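Local structure of tRNA modification GTPase mnmE (Chlorobium tepidum, 3GEE) at residues L315-L320 with K345-A350. The protein is a GTPase that probably helps add a carboxymethylaminomethyl group to the wobble uridine of certain tRNAs. Numbering follows the deposited sequence.
Sequences LILYLL and KFLTVA
Strands 315-320 and 345-350 run parallel, their axes 24° apart, in register from Leu315 beside Lys345 to Leu320 beside Ala350. Ile316 and Tyr318 give their N-H groups to Lys345 O and Leu347 O, and Val349 N returns a bond to Tyr318 O. Leu320 N closes the ladder on Val349 O; the rung from Leu347 N to Ile316 O is bent and weak. On the face carrying Ile316, Tyr318 and Leu320, the ring of Phe346 leans across to the neighbouring strand. Its CE2 lies 4.0 Å from Ile316 CG2, and its CE1 meets Tyr318 CB at 3.8 Å. Tyr318 CG stands anti to the backbone N (chi1 -162°), carrying the phenol away from strand 345-350; its OH makes a weak hydrogen bond to Glu330 OE2. Helix 331-340 connects the two strands in a beta-alpha-beta crossover of the G domain, and its Leu337 touches both aromatic side chains. With Phe346 cut back to alanine, a gap would probably open between Ile316, Tyr318 and Leu337. Further along, Leu320 CD2 reaches Thr348 CG2 at 3.8 Å, while Thr348 OG1 hydrogen-bonds to Thr372. On the reverse face Leu317 and Leu347 lie side by side, Leu317 CD2 against Leu347 CB at 3.6 Å, and Leu317 CB also meets Val349 CG2. Here helix 385-392 packs on both leucines. Val349 CG1 touches Leu319 CD2, and the Leu319 side chain sits about 4 Å from that of Lys246, which probably binds GTP. At the start of the strands Leu315 CD1 lies along the extended Lys345 chain, 3.9 Å from Lys345 CD, and Lys345 NZ hydrogen-bonds to His391 O.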
loop_
_atom_site.group_PDB
_atom_site.type_symbol
_atom_site.label_atom_id
_atom_site.label_comp_id
_atom_site.label_asym_id
_atom_site.label_seq_id
_atom_site.Cartn_x
_atom_site.Cartn_y
_atom_site.Cartn_z
ATOM N N LEU A 315 -10.883 20.741 24.647
ATOM C CA LEU A 315 -12.225 20.415 25.104
ATOM C C LEU A 315 -12.186 19.322 26.159
ATOM O O LEU A 315 -11.637 18.247 25.931
ATOM C CB LEU A 315 -13.095 19.990 23.914
ATOM C CG LEU A 315 -14.470 19.343 24.099
ATOM C CD1 LEU A 315 -15.433 20.279 24.807
ATOM C CD2 LEU A 315 -15.039 18.922 22.754
ATOM N N ILE A 316 -12.760 19.612 27.323
ATOM C CA ILE A 316 -12.889 18.615 28.378
ATOM C C ILE A 316 -14.337 18.156 28.467
ATOM O O ILE A 316 -15.252 18.976 28.571
ATOM C CB ILE A 316 -12.410 19.137 29.755
ATOM C CG1 ILE A 316 -10.987 19.694 29.656
ATOM C CG2 ILE A 316 -12.476 18.019 30.788
ATOM C CD1 ILE A 316 -10.510 20.433 30.891
ATOM N N LEU A 317 -14.535 16.842 28.391
ATOM C CA LEU A 317 -15.833 16.245 28.649
ATOM C C LEU A 317 -15.766 15.539 29.992
ATOM O O LEU A 317 -15.054 14.540 30.136
ATOM C CB LEU A 317 -16.226 15.244 27.554
ATOM C CG LEU A 317 -16.353 15.641 26.078
ATOM C CD1 LEU A 317 -16.792 14.433 25.268
ATOM C CD2 LEU A 317 -17.313 16.800 25.849
ATOM N N TYR A 318 -16.483 16.071 30.981
ATOM C CA TYR A 318 -16.606 15.390 32.264
ATOM C C TYR A 318 -17.824 14.478 32.270
ATOM O O TYR A 318 -18.963 14.936 32.162
ATOM C CB TYR A 318 -16.652 16.361 33.450
ATOM C CG TYR A 318 -16.338 15.663 34.757
ATOM C CD1 TYR A 318 -15.057 15.709 35.301
ATOM C CD2 TYR A 318 -17.310 14.920 35.427
ATOM C CE1 TYR A 318 -14.755 15.050 36.490
ATOM C CE2 TYR A 318 -17.020 14.256 36.612
ATOM C CZ TYR A 318 -15.742 14.325 37.141
ATOM O OH TYR A 318 -15.450 13.667 38.317
ATOM N N LEU A 319 -17.561 13.180 32.382
ATOM C CA LEU A 319 -18.610 12.181 32.460
ATOM C C LEU A 319 -18.942 11.868 33.905
ATOM O O LEU A 319 -18.053 11.606 34.721
ATOM C CB LEU A 319 -18.192 10.897 31.747
ATOM C CG LEU A 319 -18.551 10.713 30.273
ATOM C CD1 LEU A 319 -17.875 9.467 29.754
ATOM C CD2 LEU A 319 -20.052 10.602 30.071
ATOM N N LEU A 320 -20.229 11.901 34.219
ATOM C CA LEU A 320 -20.702 11.478 35.524
ATOM C C LEU A 320 -22.029 10.742 35.340
ATOM O O LEU A 320 -22.882 11.193 34.569
ATOM C CB LEU A 320 -20.817 12.684 36.470
ATOM C CG LEU A 320 -22.106 13.488 36.666
ATOM C CD1 LEU A 320 -21.964 14.404 37.867
ATOM C CD2 LEU A 320 -22.469 14.289 35.426
ATOM N N LYS A 345 -12.520 24.280 26.783
ATOM C CA LYS A 345 -13.969 24.303 26.775
ATOM C C LYS A 345 -14.467 23.167 27.655
ATOM O O LYS A 345 -14.084 22.006 27.467
ATOM C CB LYS A 345 -14.539 24.161 25.365
ATOM C CG LYS A 345 -16.035 24.403 25.323
ATOM C CD LYS A 345 -16.675 23.885 24.055
ATOM C CE LYS A 345 -18.186 24.073 24.125
ATOM N NZ LYS A 345 -18.848 23.785 22.827
ATOM N N PHE A 346 -15.316 23.512 28.621
ATOM C CA PHE A 346 -15.857 22.519 29.532
ATOM C C PHE A 346 -17.253 22.088 29.120
ATOM O O PHE A 346 -18.043 22.887 28.619
ATOM C CB PHE A 346 -15.852 23.021 30.971
ATOM C CG PHE A 346 -15.644 21.931 31.967
ATOM C CD1 PHE A 346 -16.710 21.151 32.399
ATOM C CD2 PHE A 346 -14.373 21.655 32.448
ATOM C CE1 PHE A 346 -16.516 20.126 33.305
ATOM C CE2 PHE A 346 -14.169 20.635 33.360
ATOM C CZ PHE A 346 -15.242 19.867 33.789
ATOM N N LEU A 347 -17.546 20.810 29.338
ATOM C CA LEU A 347 -18.797 20.221 28.905
ATOM C C LEU A 347 -19.115 19.045 29.821
ATOM O O LEU A 347 -18.392 18.044 29.826
ATOM C CB LEU A 347 -18.657 19.759 27.450
ATOM C CG LEU A 347 -19.766 20.006 26.425
ATOM C CD1 LEU A 347 -20.931 19.055 26.636
ATOM C CD2 LEU A 347 -20.228 21.470 26.428
ATOM N N THR A 348 -20.181 19.182 30.610
ATOM C CA THR A 348 -20.571 18.144 31.568
ATOM C C THR A 348 -21.500 17.141 30.910
ATOM O O THR A 348 -22.579 17.494 30.428
ATOM C CB THR A 348 -21.237 18.732 32.828
ATOM O OG1 THR A 348 -20.365 19.704 33.409
ATOM C CG2 THR A 348 -21.525 17.638 33.859
ATOM N N VAL A 349 -21.063 15.890 30.899
ATOM C CA VAL A 349 -21.787 14.831 30.220
ATOM C C VAL A 349 -22.382 13.867 31.242
ATOM O O VAL A 349 -21.681 13.029 31.821
ATOM C CB VAL A 349 -20.880 14.080 29.225
ATOM C CG1 VAL A 349 -21.711 13.200 28.323
ATOM C CG2 VAL A 349 -20.067 15.063 28.394
ATOM N N ALA A 350 -23.685 14.013 31.461
ATOM C CA ALA A 350 -24.417 13.174 32.399
ATOM C C ALA A 350 -24.794 11.861 31.725
ATOM O O ALA A 350 -25.655 11.830 30.844
ATOM C CB ALA A 350 -25.652 13.905 32.905
#